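Local coordinates for hypothetical protein (Pseudomonas aeruginosa, PDB 2H9F), which probably isomerises methylaconitate, as a member of the PrpF family, at residues Ser51-Tyr55 and Ala56-Asp60; Thr234-Arg237 and Glu238-Asn241; Tyr288-Ala291 and Ser292-Val296. All blocks are in the same frame, centred on the assembly; numbering follows the deposited sequence.

How the contacts relate
Contact 1 comes first along the chain, in the loop between helix 39-49 and strand 71-77, and its centre lies about 39 Å from that of contact 2 and about 41 Å from that of contact 3. It packs against the second subunit, so this loop belongs to the dimer interface. Contacts 2 and 3 follow in that order, one running into helix 238-241 and the other forming the hairpin of strands 288-289 and 295-296. Their centres are about 12 Å apart and they touch, Leu236 packing on the turn at Ala291 and Thr234 on Tyr288. Neither is touched by the second subunit, so they form one neighbourhood away from the interface at contact 1.

Contact 1 of 3, residues Ser51-Tyr55 and Ala56-Asp60; sequences SPDPY and AAHID
Asp53 OD2 is gripped by two successive backbone amides, Ala57 N and His58 N, each 2.9 Å from it. The His58 amide meets the oxygen nearly along its C-O axis, whereas that of Ala57 comes from above the carboxylate plane in an almost straight bond (170° at the hydrogen). A water that donates to OD2 and accepts from Ile59 N adds a third partner. The other oxygen, Asp53 OD1, accepts from Tyr55 N at 3.0 Å, from above the carboxylate plane, which closes an Asx turn. Asp53 to Ala56 also form a type I beta turn, in which Ala56 N donates to Asp53 O at 3.0 Å. Aspartate suits the place because its short carboxylate, with CG anti to the backbone N (chi1 -177°), folds over the amides of the chain that follows. Next to the turn, His58 NE2 donates to Ser51 OG at 2.7 Å, the hydroxyl sitting at the ring edge and 16° out of its plane. The same OG is bonded to Ser93 O, and His58 ND1 accepts from the backbone N of Ala65, so both ring nitrogens are engaged and the rotation of the imidazole is fixed. Tyr55 instead reaches away from the turn, its OH hydrogen-bonded to Gly167 N of the second subunit, while Pro54 packs on Thr169 of that subunit.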
loop_
_atom_site.group_PDB
_atom_site.type_symbol
_atom_site.label_atom_id
_atom_site.label_comp_id
_atom_site.label_asym_id
_atom_site.label_seq_id
_atom_site.Cartn_x
_atom_site.Cartn_y
_atom_site.Cartn_z
ATOM N N SER A 51 -2.158 -4.065 -11.706
ATOM C CA SER A 51 -2.680 -2.970 -12.508
ATOM C C SER A 51 -3.172 -3.500 -13.842
ATOM O O SER A 51 -2.814 -4.602 -14.258
ATOM C CB SER A 51 -1.566 -1.931 -12.781
ATOM O OG SER A 51 -1.159 -1.271 -11.602
ATOM N N PRO A 52 -4.020 -2.730 -14.515
ATOM C CA PRO A 52 -4.654 -1.469 -14.075
ATOM C C PRO A 52 -5.774 -1.764 -13.074
ATOM O O PRO A 52 -6.544 -2.669 -13.304
ATOM C CB PRO A 52 -5.240 -0.890 -15.355
ATOM C CG PRO A 52 -5.494 -2.050 -16.203
ATOM C CD PRO A 52 -4.440 -3.106 -15.870
ATOM N N ASP A 53 -5.804 -1.024 -11.971
ATOM C CA ASP A 53 -6.759 -1.232 -10.920
ATOM C C ASP A 53 -7.702 -0.023 -10.741
ATOM O O ASP A 53 -7.285 1.032 -10.277
ATOM C CB ASP A 53 -6.031 -1.470 -9.615
ATOM C CG ASP A 53 -6.972 -1.777 -8.484
ATOM O OD1 ASP A 53 -8.129 -2.167 -8.773
ATOM O OD2 ASP A 53 -6.564 -1.673 -7.326
ATOM N N PRO A 54 -8.988 -0.200 -11.054
ATOM C CA PRO A 54 -10.021 0.813 -10.860
ATOM C C PRO A 54 -10.249 1.163 -9.393
ATOM O O PRO A 54 -10.693 2.250 -9.073
ATOM C CB PRO A 54 -11.270 0.116 -11.375
ATOM C CG PRO A 54 -10.802 -0.979 -12.183
ATOM C CD PRO A 54 -9.561 -1.437 -11.583
ATOM N N TYR A 55 -9.953 0.234 -8.512
ATOM C CA TYR A 55 -10.051 0.496 -7.080
ATOM C C TYR A 55 -8.849 1.257 -6.510
ATOM O O TYR A 55 -8.848 1.664 -5.353
ATOM C CB TYR A 55 -10.194 -0.827 -6.378
ATOM C CG TYR A 55 -11.351 -1.682 -6.890
ATOM C CD1 TYR A 55 -12.664 -1.346 -6.601
ATOM C CD2 TYR A 55 -11.124 -2.816 -7.669
ATOM C CE1 TYR A 55 -13.721 -2.102 -7.057
ATOM C CE2 TYR A 55 -12.175 -3.582 -8.137
ATOM C CZ TYR A 55 -13.480 -3.221 -7.826
ATOM O OH TYR A 55 -14.557 -4.003 -8.235
ATOM N N ALA A 56 -7.787 1.400 -7.296
ATOM C CA ALA A 56 -6.632 2.128 -6.839
ATOM C C ALA A 56 -6.099 1.610 -5.507
ATOM O O ALA A 56 -5.682 2.419 -4.695
ATOM C CB ALA A 56 -6.983 3.668 -6.739
ATOM N N ALA A 57 -6.064 0.286 -5.296
ATOM C CA ALA A 57 -5.683 -0.300 -4.005
ATOM C C ALA A 57 -4.667 -1.448 -4.124
ATOM O O ALA A 57 -4.027 -1.815 -3.142
ATOM C CB ALA A 57 -6.951 -0.787 -3.298
ATOM N N HIS A 58 -4.499 -1.989 -5.332
ATOM C CA HIS A 58 -3.556 -3.092 -5.587
ATOM C C HIS A 58 -3.744 -4.272 -4.602
ATOM O O HIS A 58 -2.778 -4.867 -4.092
ATOM C CB HIS A 58 -2.124 -2.582 -5.565
ATOM C CG HIS A 58 -1.718 -1.895 -6.826
ATOM N ND1 HIS A 58 -0.633 -1.057 -6.892
ATOM C CD2 HIS A 58 -2.220 -1.973 -8.076
ATOM C CE1 HIS A 58 -0.481 -0.646 -8.140
ATOM N NE2 HIS A 58 -1.444 -1.175 -8.872
ATOM N N ILE A 59 -4.999 -4.598 -4.339
ATOM C CA ILE A 59 -5.318 -5.737 -3.510
ATOM C C ILE A 59 -5.061 -7.029 -4.264
ATOM O O ILE A 59 -4.865 -8.039 -3.657
ATOM C CB ILE A 59 -6.749 -5.646 -2.945
ATOM C CG1 ILE A 59 -6.806 -4.594 -1.814
ATOM C CG2 ILE A 59 -7.189 -6.936 -2.365
ATOM C CD1 ILE A 59 -6.035 -4.949 -0.541
ATOM N N ASP A 60 -4.979 -6.975 -5.583
ATOM C CA ASP A 60 -4.771 -8.187 -6.350
ATOM C C ASP A 60 -3.420 -8.191 -7.065
ATOM O O ASP A 60 -3.315 -8.606 -8.196
ATOM C CB ASP A 60 -5.898 -8.338 -7.348
ATOM C CG ASP A 60 -6.117 -9.777 -7.794
ATOM O OD1 ASP A 60 -5.642 -10.739 -7.166
ATOM O OD2 ASP A 60 -6.789 -9.969 -8.792
HETATM O O HOH W 1 -7.453 -3.502 -5.554
#

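Contact 2 of 3, residues Thr234-Arg237 and Glu238-Asn241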
loop_
_atom_site.group_PDB
_atom_site.type_symbol
_atom_site.label_atom_id
_atom_site.label_comp_id
_atom_site.label_asym_id
_atom_site.label_seq_id
_atom_site.Cartn_x
_atom_site.Cartn_y
_atom_site.Cartn_z
ATOM N N THR A 234 20.223 27.235 12.368
ATOM C CA THR A 234 19.758 26.119 13.185
ATOM C C THR A 234 18.222 26.033 13.263
ATOM O O THR A 234 17.677 25.074 13.798
ATOM C CB THR A 234 20.310 26.252 14.617
ATOM O OG1 THR A 234 19.883 27.494 15.178
ATOM C CG2 THR A 234 21.820 26.220 14.606
ATOM N N GLU A 235 17.530 27.028 12.720
ATOM C CA GLU A 235 16.089 27.132 12.865
ATOM C C GLU A 235 15.323 25.861 12.484
ATOM O O GLU A 235 15.645 25.192 11.487
ATOM C CB GLU A 235 15.575 28.290 12.025
ATOM C CG GLU A 235 15.817 29.691 12.612
ATOM C CD GLU A 235 17.213 30.257 12.376
ATOM O OE1 GLU A 235 17.985 29.639 11.599
ATOM O OE2 GLU A 235 17.495 31.338 12.970
ATOM N N LEU A 236 14.291 25.544 13.265
ATOM C CA LEU A 236 13.393 24.435 12.965
ATOM C C LEU A 236 12.089 24.928 12.319
ATOM O O LEU A 236 11.867 26.126 12.145
ATOM C CB LEU A 236 13.065 23.663 14.242
ATOM C CG LEU A 236 14.252 23.169 15.060
ATOM C CD1 LEU A 236 13.740 22.619 16.380
ATOM C CD2 LEU A 236 15.085 22.136 14.274
ATOM N N ARG A 237 11.224 23.999 11.947
ATOM C CA ARG A 237 10.045 24.376 11.194
ATOM C C ARG A 237 9.131 25.311 11.953
ATOM O O ARG A 237 8.656 26.291 11.403
ATOM C CB ARG A 237 9.288 23.144 10.758
ATOM C CG ARG A 237 9.950 22.453 9.600
ATOM C CD ARG A 237 9.065 21.362 9.052
ATOM N NE ARG A 237 8.737 20.418 10.103
ATOM C CZ ARG A 237 7.721 19.556 10.071
ATOM N NH1 ARG A 237 6.906 19.464 9.018
ATOM N NH2 ARG A 237 7.540 18.761 11.111
ATOM N N GLU A 238 8.892 25.030 13.225
ATOM C CA GLU A 238 7.930 25.830 13.949
ATOM C C GLU A 238 8.266 27.328 13.977
ATOM O O GLU A 238 7.370 28.164 13.980
ATOM C CB GLU A 238 7.749 25.303 15.361
ATOM C CG GLU A 238 6.540 25.875 16.063
ATOM C CD GLU A 238 6.436 25.438 17.542
ATOM O OE1 GLU A 238 7.235 24.560 17.961
ATOM O OE2 GLU A 238 5.564 25.981 18.277
ATOM N N GLU A 239 9.543 27.686 13.995
ATOM C CA GLU A 239 9.888 29.104 14.139
ATOM C C GLU A 239 9.878 29.844 12.811
ATOM O O GLU A 239 10.066 31.051 12.786
ATOM C CB GLU A 239 11.197 29.339 14.925
ATOM C CG GLU A 239 12.405 28.677 14.384
ATOM C CD GLU A 239 13.588 28.617 15.373
ATOM O OE1 GLU A 239 14.254 29.667 15.597
ATOM O OE2 GLU A 239 13.857 27.491 15.868
ATOM N N ILE A 240 9.616 29.147 11.715
ATOM C CA ILE A 240 9.537 29.823 10.422
ATOM C C ILE A 240 8.160 29.662 9.789
ATOM O O ILE A 240 7.535 30.637 9.373
ATOM C CB ILE A 240 10.589 29.318 9.463
ATOM C CG1 ILE A 240 11.990 29.653 9.983
ATOM C CG2 ILE A 240 10.398 29.988 8.091
ATOM C CD1 ILE A 240 13.156 29.202 9.073
ATOM N N ASN A 241 7.685 28.422 9.739
ATOM C CA ASN A 241 6.476 28.081 9.013
ATOM C C ASN A 241 5.180 28.660 9.566
ATOM O O ASN A 241 4.158 28.608 8.889
ATOM C CB ASN A 241 6.374 26.563 8.882
ATOM C CG ASN A 241 7.389 26.016 7.927
ATOM O OD1 ASN A 241 8.057 26.771 7.235
ATOM N ND2 ASN A 241 7.509 24.710 7.870
HETATM O O HOH W 2 16.811 27.722 16.745
#
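The chain runs from an irregular segment, 234-237, into a short, weakly bonded helix, 238-241, where Arg237 O accepts from both Ile240 N at 3.0 Å and Asn241 N at 2.9 Å. The two amides reach this carbonyl differently: Asn241 N lies nearly along the C=O axis, and Ile240 N stands above the carbonyl plane. From within this helical turn, Glu239 folds its side chain back over the chain leading in. Its CG takes the crowded position between the backbone N and the carbonyl carbon (chi1 57°), and the extended remainder carries OE2 to Leu236 N, 3.3 Å away. That bond is long but straight (174° at the hydrogen), and the amide lies above the carboxylate plane. A glutamate has the length to reach back to an amide three residues earlier, and so ties the short helix to the segment before it. A water also donates to OE2. Glu239 OE1 rests on the methylene of Glu235, 3.4 Å from CG, with the two side chains crossing at about a right angle. Glu235 bends at chi2 (81°) and carries its carboxylate away to the amides of Arg232 and Gly233. On the buried side, Ile240 CD1 touches Glu235 CB at 3.9 Å, and its branched side chain also packs against Phe281 and helix 244-260, as suits an apolar residue there. Asn241 lays its amide beside the aliphatic part of Arg237, ND2 being 3.7 Å from Arg237 CB, while its OD1 accepts from Leu313 N. The two glutamate carboxylates remain close, Glu235 OE2 and Glu239 OE1 lying 4.5 Å apart. Their mutual repulsion is probably eased because each carboxylate receives backbone N-H groups, Glu235 from two amides and Glu239 from one.

Contact 3 of 3, residues Tyr288-Ala291 and Ser292-Val296; sequences YRTA and SGKLV
Tyr288 and Val296 lie side by side on one face of a small antiparallel beta hairpin, where Val296 CG2 lies over the Tyr288 ring off-centre in a CH-pi contact and Val296 CB comes to 3.5 Å from Tyr288 CE1. The ring takes this course because CG stands between the backbone N and the carbonyl carbon (chi1 66°). The broad aromatic and the branched valine suit this buried face, and Tyr288 OH is bonded to His352 O. The strands that carry them form a hydrogen-bonded pair here, with Val296 N 2.8 Å from Tyr288 O and Tyr288 N 3.0 Å from Val296 O. Arg289 and Leu295 make the next, non-hydrogen-bonded pair on the other face. Bent at chi3, the arginine sends NH1 to Gly293 O, 3.1 Å away and in the guanidinium plane. Farther along, Thr290 N donates to Lys294 O at 3.0 Å. Glycine suits position 293, whose backbone angles would jam a side chain against the preceding carbonyl. Lys294 leads outward to Ser354 O and a glycerol probably from the crystallisation liquor. Inside the turn, Thr290 OG1 accepts from Lys294 N at 3.1 Å and shares a hydrogen bond with Ser292 OG at 2.6 Å.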
loop_
_atom_site.group_PDB
_atom_site.type_symbol
_atom_site.label_atom_id
_atom_site.label_comp_id
_atom_site.label_asym_id
_atom_site.label_seq_id
_atom_site.Cartn_x
_atom_site.Cartn_y
_atom_site.Cartn_z
ATOM N N TYR A 288 22.927 22.231 17.705
ATOM C CA TYR A 288 21.483 22.498 17.788
ATOM C C TYR A 288 20.714 21.262 18.196
ATOM O O TYR A 288 21.210 20.152 18.040
ATOM C CB TYR A 288 20.948 23.004 16.458
ATOM C CG TYR A 288 20.985 22.011 15.324
ATOM C CD1 TYR A 288 22.169 21.683 14.699
ATOM C CD2 TYR A 288 19.813 21.431 14.844
ATOM C CE1 TYR A 288 22.186 20.764 13.633
ATOM C CE2 TYR A 288 19.827 20.533 13.777
ATOM C CZ TYR A 288 21.008 20.206 13.180
ATOM O OH TYR A 288 21.014 19.303 12.137
ATOM N N ARG A 289 19.514 21.492 18.730
ATOM C CA ARG A 289 18.560 20.443 19.064
ATOM C C ARG A 289 17.401 20.462 18.058
ATOM O O ARG A 289 16.910 21.517 17.679
ATOM C CB ARG A 289 18.037 20.659 20.477
ATOM C CG ARG A 289 17.543 19.416 21.166
ATOM C CD ARG A 289 17.103 19.723 22.577
ATOM N NE ARG A 289 18.195 20.027 23.516
ATOM C CZ ARG A 289 19.032 19.131 24.057
ATOM N NH1 ARG A 289 18.974 17.850 23.706
ATOM N NH2 ARG A 289 19.955 19.514 24.950
ATOM N N THR A 290 16.964 19.292 17.624
ATOM C CA THR A 290 15.723 19.165 16.849
ATOM C C THR A 290 14.380 19.373 17.678
ATOM O O THR A 290 14.368 19.388 18.934
ATOM C CB THR A 290 15.714 17.791 16.210
ATOM O OG1 THR A 290 15.470 16.864 17.270
ATOM C CG2 THR A 290 17.096 17.491 15.516
ATOM N N ALA A 291 13.261 19.558 16.946
ATOM C CA ALA A 291 11.876 19.541 17.503
ATOM C C ALA A 291 11.639 18.253 18.302
ATOM O O ALA A 291 11.128 18.311 19.438
ATOM C CB ALA A 291 10.807 19.685 16.375
ATOM N N SER A 292 12.037 17.098 17.730
ATOM C CA SER A 292 12.092 15.815 18.500
ATOM C C SER A 292 12.802 15.950 19.886
ATOM O O SER A 292 12.254 15.548 20.910
ATOM C CB SER A 292 12.696 14.660 17.638
ATOM O OG SER A 292 14.114 14.635 17.513
ATOM N N GLY A 293 13.998 16.553 19.899
ATOM C CA GLY A 293 14.814 16.709 21.119
ATOM C C GLY A 293 16.253 16.182 21.032
ATOM O O GLY A 293 16.988 16.182 22.022
ATOM N N LYS A 294 16.665 15.736 19.857
ATOM C CA LYS A 294 17.965 15.102 19.695
ATOM C C LYS A 294 19.030 16.171 19.396
ATOM O O LYS A 294 18.767 17.099 18.650
ATOM C CB LYS A 294 17.831 14.116 18.548
ATOM C CG LYS A 294 19.096 13.498 18.004
ATOM C CD LYS A 294 18.731 12.664 16.724
ATOM C CE LYS A 294 17.998 13.465 15.585
ATOM N NZ LYS A 294 18.109 12.805 14.228
ATOM N N LEU A 295 20.214 16.044 19.995
ATOM C CA LEU A 295 21.228 17.083 19.880
ATOM C C LEU A 295 22.183 16.720 18.753
ATOM O O LEU A 295 22.637 15.589 18.693
ATOM C CB LEU A 295 21.976 17.286 21.213
ATOM C CG LEU A 295 23.410 17.861 21.228
ATOM C CD1 LEU A 295 23.574 19.412 20.825
ATOM C CD2 LEU A 295 24.058 17.550 22.606
ATOM N N VAL A 296 22.480 17.675 17.869
ATOM C CA VAL A 296 23.548 17.523 16.887
ATOM C C VAL A 296 24.701 18.457 17.266
ATOM O O VAL A 296 24.491 19.649 17.360
ATOM C CB VAL A 296 23.057 17.900 15.486
ATOM C CG1 VAL A 296 24.203 17.763 14.481
ATOM C CG2 VAL A 296 21.853 17.042 15.081
#